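Local coordinates for protein LbaCas13a H328A (C2c2) (Lachnospiraceae bacterium NK4A179, PDB 5WLH) that binds a CRISPR RNA as guide and, as a Cas13a effector nuclease, probably matures it and cleaves RNA once a complementary target is recognised, at residues A891-R896 with D964-L969; K905-S910 with D968-L973. All blocks are in the same frame, centred on the assembly; numbering follows the deposited sequence.

Interaction 1: residues A891-R896 with D964-L969; sequences AGLISR and DAVIDL
Leu893 and Ala965 mark where the two helical backbones come nearest, their CA atoms 8.1 Å apart, far enough that a long side chain must span the interval. Leu893 does this with a single branch. CG lies anti to the backbone N (chi1 -173°), and the second torsion (chi2 56°) turns CD2 onto the facing helix. That methyl rests against the CB of Ala965, with 3.5 Å between Leu893 CD2 and Ala965 CB. Val966 flanks the same methyl, its CG2 standing 4.1 Å from Leu893 CD2, and the leucine and valine side chains cross at about a right angle. The contact is thus a small, purely apolar one, in which alanine's short side chain lets the leucine tip come close to the helix surface. Phe628 of helix 621-632 packs on the same leucine. One turn on, Arg896 folds back so that one face of its guanidinium lies over Gly892 O and Leu893 N, both offset toward the rim. From there Arg896 NE forms a salt bridge with Asp962 OD2, a charged tie between the same two helices beside the apolar contact. This is buried helix-to-helix packing by one leucine branch set against an alanine and a valine, joining helices 891-898 and 960-974 in a largely helical part of Cas13a.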
ATOM      1  N   ALA A 891     -34.271   9.776  -5.991  1.00 35.24           N
ATOM      2  CA  ALA A 891     -35.583   9.297  -5.550  1.00 39.74           C
ATOM      3  C   ALA A 891     -35.500   7.921  -4.887  1.00 38.75           C
ATOM      4  O   ALA A 891     -35.960   7.739  -3.752  1.00 37.92           O
ATOM      5  CB  ALA A 891     -36.546   9.277  -6.740  1.00 41.64           C
ATOM      6  N   GLY A 892     -34.895   6.945  -5.567  1.00 36.14           N
ATOM      7  CA  GLY A 892     -34.861   5.596  -5.020  1.00 36.97           C
ATOM      8  C   GLY A 892     -33.931   5.463  -3.827  1.00 35.21           C
ATOM      9  O   GLY A 892     -34.241   4.770  -2.853  1.00 32.33           O
ATOM     10  N   LEU A 893     -32.793   6.146  -3.874  1.00 30.67           N
ATOM     11  CA  LEU A 893     -31.819   6.036  -2.793  1.00 31.44           C
ATOM     12  C   LEU A 893     -32.390   6.495  -1.458  1.00 31.60           C
ATOM     13  O   LEU A 893     -32.040   5.939  -0.407  1.00 28.91           O
ATOM     14  CB  LEU A 893     -30.578   6.852  -3.148  1.00 32.70           C
ATOM     15  CG  LEU A 893     -29.391   6.720  -2.207  1.00 31.46           C
ATOM     16  CD1 LEU A 893     -28.986   5.250  -2.077  1.00 30.31           C
ATOM     17  CD2 LEU A 893     -28.242   7.581  -2.720  1.00 27.41           C
ATOM     18  N   ILE A 894     -33.264   7.504  -1.478  1.00 30.67           N
ATOM     19  CA  ILE A 894     -33.811   8.048  -0.236  1.00 31.42           C
ATOM     20  C   ILE A 894     -34.499   6.951   0.567  1.00 32.35           C
ATOM     21  O   ILE A 894     -34.216   6.762   1.754  1.00 30.62           O
ATOM     22  CB  ILE A 894     -34.771   9.212  -0.542  1.00 36.15           C
ATOM     23  CG1 ILE A 894     -34.001  10.383  -1.159  1.00 38.94           C
ATOM     24  CG2 ILE A 894     -35.508   9.645   0.716  1.00 39.14           C
ATOM     25  CD1 ILE A 894     -34.902  11.401  -1.845  1.00 44.55           C
ATOM     26  N   SER A 895     -35.410   6.206  -0.066  1.00 36.36           N
ATOM     27  CA  SER A 895     -36.116   5.157   0.666  1.00 33.04           C
ATOM     28  C   SER A 895     -35.171   4.040   1.098  1.00 33.46           C
ATOM     29  O   SER A 895     -35.379   3.421   2.148  1.00 32.01           O
ATOM     30  CB  SER A 895     -37.271   4.592  -0.172  1.00 38.05           C
ATOM     31  OG  SER A 895     -36.807   3.993  -1.369  1.00 44.52           O
ATOM     32  N   ARG A 896     -34.120   3.778   0.320  1.00 36.25           N
ATOM     33  CA  ARG A 896     -33.212   2.699   0.693  1.00 34.92           C
ATOM     34  C   ARG A 896     -32.354   3.089   1.890  1.00 30.43           C
ATOM     35  O   ARG A 896     -32.087   2.256   2.760  1.00 30.00           O
ATOM     36  CB  ARG A 896     -32.370   2.294  -0.512  1.00 35.95           C
ATOM     37  CG  ARG A 896     -33.218   1.616  -1.591  1.00 37.78           C
ATOM     38  CD  ARG A 896     -32.384   0.865  -2.614  1.00 38.41           C
ATOM     39  NE  ARG A 896     -31.604   1.758  -3.468  1.00 37.67           N
ATOM     40  CZ  ARG A 896     -32.053   2.344  -4.578  1.00 40.34           C
ATOM     41  NH1 ARG A 896     -33.303   2.156  -4.984  1.00 41.44           N
ATOM     42  NH2 ARG A 896     -31.249   3.131  -5.282  1.00 38.14           N
ATOM     43  N   ASP A 964     -21.878   3.927  -3.263  1.00 19.89           N
ATOM     44  CA  ASP A 964     -21.226   4.868  -4.153  1.00 19.07           C
ATOM     45  C   ASP A 964     -21.955   6.201  -4.169  1.00 25.33           C
ATOM     46  O   ASP A 964     -21.348   7.254  -3.951  1.00 21.62           O
ATOM     47  CB  ASP A 964     -21.135   4.264  -5.550  1.00 21.05           C
ATOM     48  CG  ASP A 964     -20.220   5.054  -6.467  1.00 26.00           C
ATOM     49  OD1 ASP A 964     -20.611   6.170  -6.880  1.00 28.35           O
ATOM     50  OD2 ASP A 964     -19.096   4.579  -6.759  1.00 27.64           O
ATOM     51  N   ALA A 965     -23.274   6.169  -4.397  1.00 22.34           N
ATOM     52  CA  ALA A 965     -24.039   7.406  -4.481  1.00 25.03           C
ATOM     53  C   ALA A 965     -23.988   8.168  -3.170  1.00 21.83           C
ATOM     54  O   ALA A 965     -23.936   9.400  -3.162  1.00 22.80           O
ATOM     55  CB  ALA A 965     -25.487   7.092  -4.855  1.00 25.61           C
ATOM     56  N   VAL A 966     -24.010   7.450  -2.047  1.00 21.68           N
ATOM     57  CA  VAL A 966     -23.960   8.117  -0.752  1.00 22.93           C
ATOM     58  C   VAL A 966     -22.618   8.804  -0.562  1.00 25.09           C
ATOM     59  O   VAL A 966     -22.551   9.974  -0.164  1.00 22.75           O
ATOM     60  CB  VAL A 966     -24.225   7.113   0.376  1.00 23.70           C
ATOM     61  CG1 VAL A 966     -23.877   7.742   1.684  1.00 24.78           C
ATOM     62  CG2 VAL A 966     -25.703   6.671   0.361  1.00 23.04           C
ATOM     63  N   ILE A 967     -21.528   8.073  -0.800  1.00 22.05           N
ATOM     64  CA  ILE A 967     -20.214   8.684  -0.623  1.00 18.08           C
ATOM     65  C   ILE A 967     -20.046   9.852  -1.577  1.00 20.15           C
ATOM     66  O   ILE A 967     -19.522  10.903  -1.201  1.00 20.62           O
ATOM     67  CB  ILE A 967     -19.094   7.653  -0.811  1.00 17.40           C
ATOM     68  CG1 ILE A 967     -19.239   6.506   0.182  1.00 22.31           C
ATOM     69  CG2 ILE A 967     -17.725   8.340  -0.604  1.00 21.87           C
ATOM     70  CD1 ILE A 967     -18.116   5.475   0.062  1.00 23.51           C
ATOM     71  N   ASP A 968     -20.482   9.677  -2.830  1.00 21.94           N
ATOM     72  CA  ASP A 968     -20.402  10.748  -3.818  1.00 21.24           C
ATOM     73  C   ASP A 968     -21.156  11.984  -3.349  1.00 23.78           C
ATOM     74  O   ASP A 968     -20.689  13.120  -3.541  1.00 23.83           O
ATOM     75  CB  ASP A 968     -20.943  10.249  -5.157  1.00 25.32           C
ATOM     76  CG  ASP A 968     -21.035  11.354  -6.199  1.00 30.82           C
ATOM     77  OD1 ASP A 968     -20.028  11.613  -6.881  1.00 29.46           O
ATOM     78  OD2 ASP A 968     -22.119  11.971  -6.322  1.00 30.14           O
ATOM     79  N   LEU A 969     -22.313  11.783  -2.707  1.00 23.35           N
ATOM     80  CA  LEU A 969     -23.039  12.909  -2.125  1.00 23.37           C
ATOM     81  C   LEU A 969     -22.175  13.615  -1.092  1.00 22.23           C
ATOM     82  O   LEU A 969     -22.084  14.847  -1.088  1.00 22.05           O
ATOM     83  CB  LEU A 969     -24.366  12.431  -1.519  1.00 21.97           C
ATOM     84  CG  LEU A 969     -25.130  13.462  -0.683  1.00 25.42           C
ATOM     85  CD1 LEU A 969     -26.641  13.398  -0.935  1.00 26.90           C
ATOM     86  CD2 LEU A 969     -24.836  13.293   0.818  1.00 26.60           C
TER

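Interaction 2: residues K905-S910 with D968-L973; sequences KWYIVS and DLSVKL. With nucleotides of chain B.
Two first torsions aim the hydroxyls of Ser910 and Ser970 at each other across the gap: Ser910 OG sits between its backbone N and carbonyl carbon (chi1 67°), whereas Ser970 OG lies anti to the carbonyl carbon (chi1 -73°). The Ser970 hydroxyl donates to Ser910 OG at 2.8 Å, and Ser910 OG in turn donates to Trp906 O, also at 2.8 Å, making a relay from one helix into the backbone of the other. Trp906 O is gripped twice, since Ser910 N and Ser910 OG reach it from opposite faces of its plane. With an alanine in place of Ser910, the buried Ser970 hydroxyl would probably lose its acceptor and Trp906 O one of its two bonds. Beside the serines, Tyr907 CE1 lies 3.9 Å from Leu969 CD2, an oblique contact with the ring. The phenol is anchored farther out: Tyr907 OH is hydrogen-bonded to Glu631, and Phe628 meets the ring edge-to-face. On helix 960-974, Lys972 NZ forms a salt bridge with Asp968 OD2, one turn back, through that oxygen's syn lone pair. Val971 CG1 instead reaches the guide RNA, 3.3 Å from O4' of U35 of chain B. The segments run at 24° with axes 9.2 Å apart: near-parallel helix packing pinned by an interhelical serine-serine hydrogen bond, on a helix that also lines the crRNA in this Cas13a.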
ATOM      1  N   LYS A 905     -24.600   4.384   8.034  1.00 21.79           N
ATOM      2  CA  LYS A 905     -23.208   4.431   8.469  1.00 23.32           C
ATOM      3  C   LYS A 905     -22.302   4.995   7.381  1.00 21.80           C
ATOM      4  O   LYS A 905     -21.450   5.850   7.653  1.00 20.40           O
ATOM      5  CB  LYS A 905     -22.713   3.039   8.857  1.00 24.10           C
ATOM      6  CG  LYS A 905     -23.390   2.391  10.039  1.00 27.01           C
ATOM      7  CD  LYS A 905     -22.686   1.046  10.239  1.00 33.38           C
ATOM      8  CE  LYS A 905     -23.559   0.049  10.927  1.00 38.45           C
ATOM      9  NZ  LYS A 905     -22.884  -1.271  10.912  1.00 36.23           N
ATOM     10  N   TRP A 906     -22.417   4.472   6.156  1.00 23.11           N
ATOM     11  CA  TRP A 906     -21.587   4.996   5.069  1.00 22.22           C
ATOM     12  C   TRP A 906     -21.818   6.484   4.895  1.00 24.33           C
ATOM     13  O   TRP A 906     -20.884   7.249   4.630  1.00 21.88           O
ATOM     14  CB  TRP A 906     -21.893   4.278   3.757  1.00 19.91           C
ATOM     15  CG  TRP A 906     -21.368   2.909   3.713  1.00 23.33           C
ATOM     16  CD1 TRP A 906     -22.067   1.758   3.931  1.00 27.60           C
ATOM     17  CD2 TRP A 906     -20.018   2.516   3.443  1.00 23.92           C
ATOM     18  NE1 TRP A 906     -21.236   0.669   3.809  1.00 29.49           N
ATOM     19  CE2 TRP A 906     -19.973   1.108   3.504  1.00 29.12           C
ATOM     20  CE3 TRP A 906     -18.846   3.219   3.152  1.00 28.91           C
ATOM     21  CZ2 TRP A 906     -18.800   0.388   3.296  1.00 31.63           C
ATOM     22  CZ3 TRP A 906     -17.682   2.502   2.934  1.00 30.98           C
ATOM     23  CH2 TRP A 906     -17.669   1.102   3.006  1.00 32.15           C
ATOM     24  N   TYR A 907     -23.071   6.904   5.023  1.00 23.23           N
ATOM     25  CA  TYR A 907     -23.412   8.312   4.942  1.00 21.06           C
ATOM     26  C   TYR A 907     -22.671   9.130   5.984  1.00 20.63           C
ATOM     27  O   TYR A 907     -21.922  10.053   5.643  1.00 23.02           O
ATOM     28  CB  TYR A 907     -24.920   8.467   5.109  1.00 22.51           C
ATOM     29  CG  TYR A 907     -25.377   9.894   5.229  1.00 25.01           C
ATOM     30  CD1 TYR A 907     -24.881  10.886   4.383  1.00 25.51           C
ATOM     31  CD2 TYR A 907     -26.347  10.245   6.166  1.00 25.03           C
ATOM     32  CE1 TYR A 907     -25.321  12.203   4.497  1.00 24.31           C
ATOM     33  CE2 TYR A 907     -26.793  11.541   6.283  1.00 26.41           C
ATOM     34  CZ  TYR A 907     -26.291  12.519   5.441  1.00 26.68           C
ATOM     35  OH  TYR A 907     -26.750  13.817   5.561  1.00 30.14           O
ATOM     36  N   ILE A 908     -22.893   8.831   7.266  1.00 19.38           N
ATOM     37  CA  ILE A 908     -22.323   9.676   8.313  1.00 21.10           C
ATOM     38  C   ILE A 908     -20.798   9.613   8.297  1.00 21.63           C
ATOM     39  O   ILE A 908     -20.128  10.636   8.450  1.00 20.21           O
ATOM     40  CB  ILE A 908     -22.898   9.294   9.687  1.00 22.26           C
ATOM     41  CG1 ILE A 908     -24.402   9.600   9.713  1.00 24.44           C
ATOM     42  CG2 ILE A 908     -22.174  10.040  10.815  1.00 23.45           C
ATOM     43  CD1 ILE A 908     -24.717  11.105   9.458  1.00 29.59           C
ATOM     44  N   VAL A 909     -20.218   8.421   8.118  1.00 18.42           N
ATOM     45  CA  VAL A 909     -18.758   8.337   8.131  1.00 18.77           C
ATOM     46  C   VAL A 909     -18.168   9.152   6.982  1.00 21.45           C
ATOM     47  O   VAL A 909     -17.278   9.982   7.194  1.00 19.58           O
ATOM     48  CB  VAL A 909     -18.287   6.871   8.104  1.00 20.57           C
ATOM     49  CG1 VAL A 909     -16.777   6.794   7.829  1.00 19.62           C
ATOM     50  CG2 VAL A 909     -18.575   6.231   9.442  1.00 21.65           C
ATOM     51  N   SER A 910     -18.674   8.958   5.759  1.00 19.57           N
ATOM     52  CA  SER A 910     -18.090   9.692   4.634  1.00 20.85           C
ATOM     53  C   SER A 910     -18.389  11.178   4.739  1.00 24.39           C
ATOM     54  O   SER A 910     -17.563  12.011   4.343  1.00 19.40           O
ATOM     55  CB  SER A 910     -18.600   9.147   3.300  1.00 21.41           C
ATOM     56  OG  SER A 910     -19.983   9.407   3.125  1.00 23.95           O
ATOM     57  N   ASP A 968     -20.482   9.677  -2.830  1.00 21.94           N
ATOM     58  CA  ASP A 968     -20.402  10.748  -3.818  1.00 21.24           C
ATOM     59  C   ASP A 968     -21.156  11.984  -3.349  1.00 23.78           C
ATOM     60  O   ASP A 968     -20.689  13.120  -3.541  1.00 23.83           O
ATOM     61  CB  ASP A 968     -20.943  10.249  -5.157  1.00 25.32           C
ATOM     62  CG  ASP A 968     -21.035  11.354  -6.199  1.00 30.82           C
ATOM     63  OD1 ASP A 968     -20.028  11.613  -6.881  1.00 29.46           O
ATOM     64  OD2 ASP A 968     -22.119  11.971  -6.322  1.00 30.14           O
ATOM     65  N   LEU A 969     -22.313  11.783  -2.707  1.00 23.35           N
ATOM     66  CA  LEU A 969     -23.039  12.909  -2.125  1.00 23.37           C
ATOM     67  C   LEU A 969     -22.175  13.615  -1.092  1.00 22.23           C
ATOM     68  O   LEU A 969     -22.084  14.847  -1.088  1.00 22.05           O
ATOM     69  CB  LEU A 969     -24.366  12.431  -1.519  1.00 21.97           C
ATOM     70  CG  LEU A 969     -25.130  13.462  -0.683  1.00 25.42           C
ATOM     71  CD1 LEU A 969     -26.641  13.398  -0.935  1.00 26.90           C
ATOM     72  CD2 LEU A 969     -24.836  13.293   0.818  1.00 26.60           C
ATOM     73  N   SER A 970     -21.464  12.845  -0.260  1.00 20.80           N
ATOM     74  CA  SER A 970     -20.557  13.441   0.713  1.00 22.05           C
ATOM     75  C   SER A 970     -19.405  14.181   0.041  1.00 21.69           C
ATOM     76  O   SER A 970     -19.057  15.296   0.450  1.00 23.06           O
ATOM     77  CB  SER A 970     -20.026  12.356   1.657  1.00 22.21           C
ATOM     78  OG  SER A 970     -21.043  11.958   2.547  1.00 23.17           O
ATOM     79  N   VAL A 971     -18.793  13.585  -0.987  1.00 21.85           N
ATOM     80  CA  VAL A 971     -17.698  14.274  -1.677  1.00 22.90           C
ATOM     81  C   VAL A 971     -18.138  15.676  -2.076  1.00 23.68           C
ATOM     82  O   VAL A 971     -17.459  16.671  -1.802  1.00 23.67           O
ATOM     83  CB  VAL A 971     -17.239  13.474  -2.911  1.00 22.32           C
ATOM     84  CG1 VAL A 971     -16.231  14.294  -3.742  1.00 20.86           C
ATOM     85  CG2 VAL A 971     -16.628  12.148  -2.510  1.00 18.66           C
ATOM     86  N   LYS A 972     -19.303  15.762  -2.712  1.00 21.17           N
ATOM     87  CA  LYS A 972     -19.792  17.034  -3.232  1.00 24.99           C
ATOM     88  C   LYS A 972     -20.137  17.992  -2.101  1.00 28.62           C
ATOM     89  O   LYS A 972     -19.742  19.167  -2.120  1.00 27.38           O
ATOM     90  CB  LYS A 972     -21.009  16.777  -4.128  1.00 24.21           C
ATOM     91  CG  LYS A 972     -20.633  16.153  -5.480  1.00 25.29           C
ATOM     92  CD  LYS A 972     -21.756  15.329  -6.058  1.00 26.95           C
ATOM     93  CE  LYS A 972     -21.511  14.967  -7.524  1.00 26.88           C
ATOM     94  NZ  LYS A 972     -22.482  13.914  -8.009  1.00 28.09           N
ATOM     95  N   LEU A 973     -20.842  17.497  -1.079  1.00 25.60           N
ATOM     96  CA  LEU A 973     -21.297  18.379  -0.013  1.00 25.36           C
ATOM     97  C   LEU A 973     -20.182  18.737   0.974  1.00 26.01           C
ATOM     98  O   LEU A 973     -20.197  19.835   1.541  1.00 25.24           O
ATOM     99  CB  LEU A 973     -22.485  17.738   0.706  1.00 27.25           C
ATOM    100  CG  LEU A 973     -23.775  17.604  -0.133  1.00 25.60           C
ATOM    101  CD1 LEU A 973     -24.946  17.184   0.716  1.00 25.62           C
ATOM    102  CD2 LEU A 973     -24.108  18.935  -0.829  1.00 25.18           C
TER
ATOM    103  P     U B  35     -13.972  14.771  -8.904  1.00 26.88           P
ATOM    104  OP1   U B  35     -14.145  13.328  -8.624  1.00 27.89           O
ATOM    105  OP2   U B  35     -15.048  15.362  -9.737  1.00 29.32           O
ATOM    106  O5'   U B  35     -13.844  15.600  -7.563  1.00 23.09           O
ATOM    107  C5'   U B  35     -14.977  15.941  -6.795  1.00 22.91           C
ATOM    108  C4'   U B  35     -14.554  16.821  -5.656  1.00 24.40           C
ATOM    109  O4'   U B  35     -13.649  16.094  -4.794  1.00 25.77           O
ATOM    110  C3'   U B  35     -13.759  18.043  -6.071  1.00 23.58           C
ATOM    111  O3'   U B  35     -14.616  19.078  -6.494  1.00 26.39           O
ATOM    112  C2'   U B  35     -12.966  18.376  -4.815  1.00 24.15           C
ATOM    113  O2'   U B  35     -13.751  19.134  -3.912  1.00 26.17           O
ATOM    114  C1'   U B  35     -12.717  16.979  -4.218  1.00 25.19           C
ATOM    115  N1    U B  35     -11.354  16.498  -4.530  1.00 24.76           N
ATOM    116  C2    U B  35     -10.356  16.947  -3.695  1.00 27.72           C
ATOM    117  O2    U B  35     -10.566  17.664  -2.735  1.00 28.28           O
ATOM    118  N3    U B  35      -9.104  16.507  -4.012  1.00 28.35           N
ATOM    119  C4    U B  35      -8.753  15.702  -5.074  1.00 29.69           C
ATOM    120  O4    U B  35      -7.563  15.421  -5.221  1.00 26.59           O
ATOM    121  C5    U B  35      -9.839  15.285  -5.903  1.00 25.20           C
ATOM    122  C6    U B  35     -11.081  15.687  -5.610  1.00 23.61           C
TER

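Both interactions use helix 960-974, and their centres lie 9 Å apart on the same side of the chain's centre. Helices 891-898 and 901-911 follow each other in the chain and both pack on helix 960-974, which follows helix 915-941 and two short strands. The sites are continuous: Val966 CG1 comes within 3.3 Å of Tyr907 CA, and Ile967 packs on Trp906. Segments 964-969 and 968-973 overlap at Asp968 and Leu969. Helix 901-911 also salt-bridges through Lys905 to Asp605, which lies in a sequence matching the HEPN nuclease motif, so one helix of the group touches a likely nuclease motif while helix 960-974 touches the bound RNA.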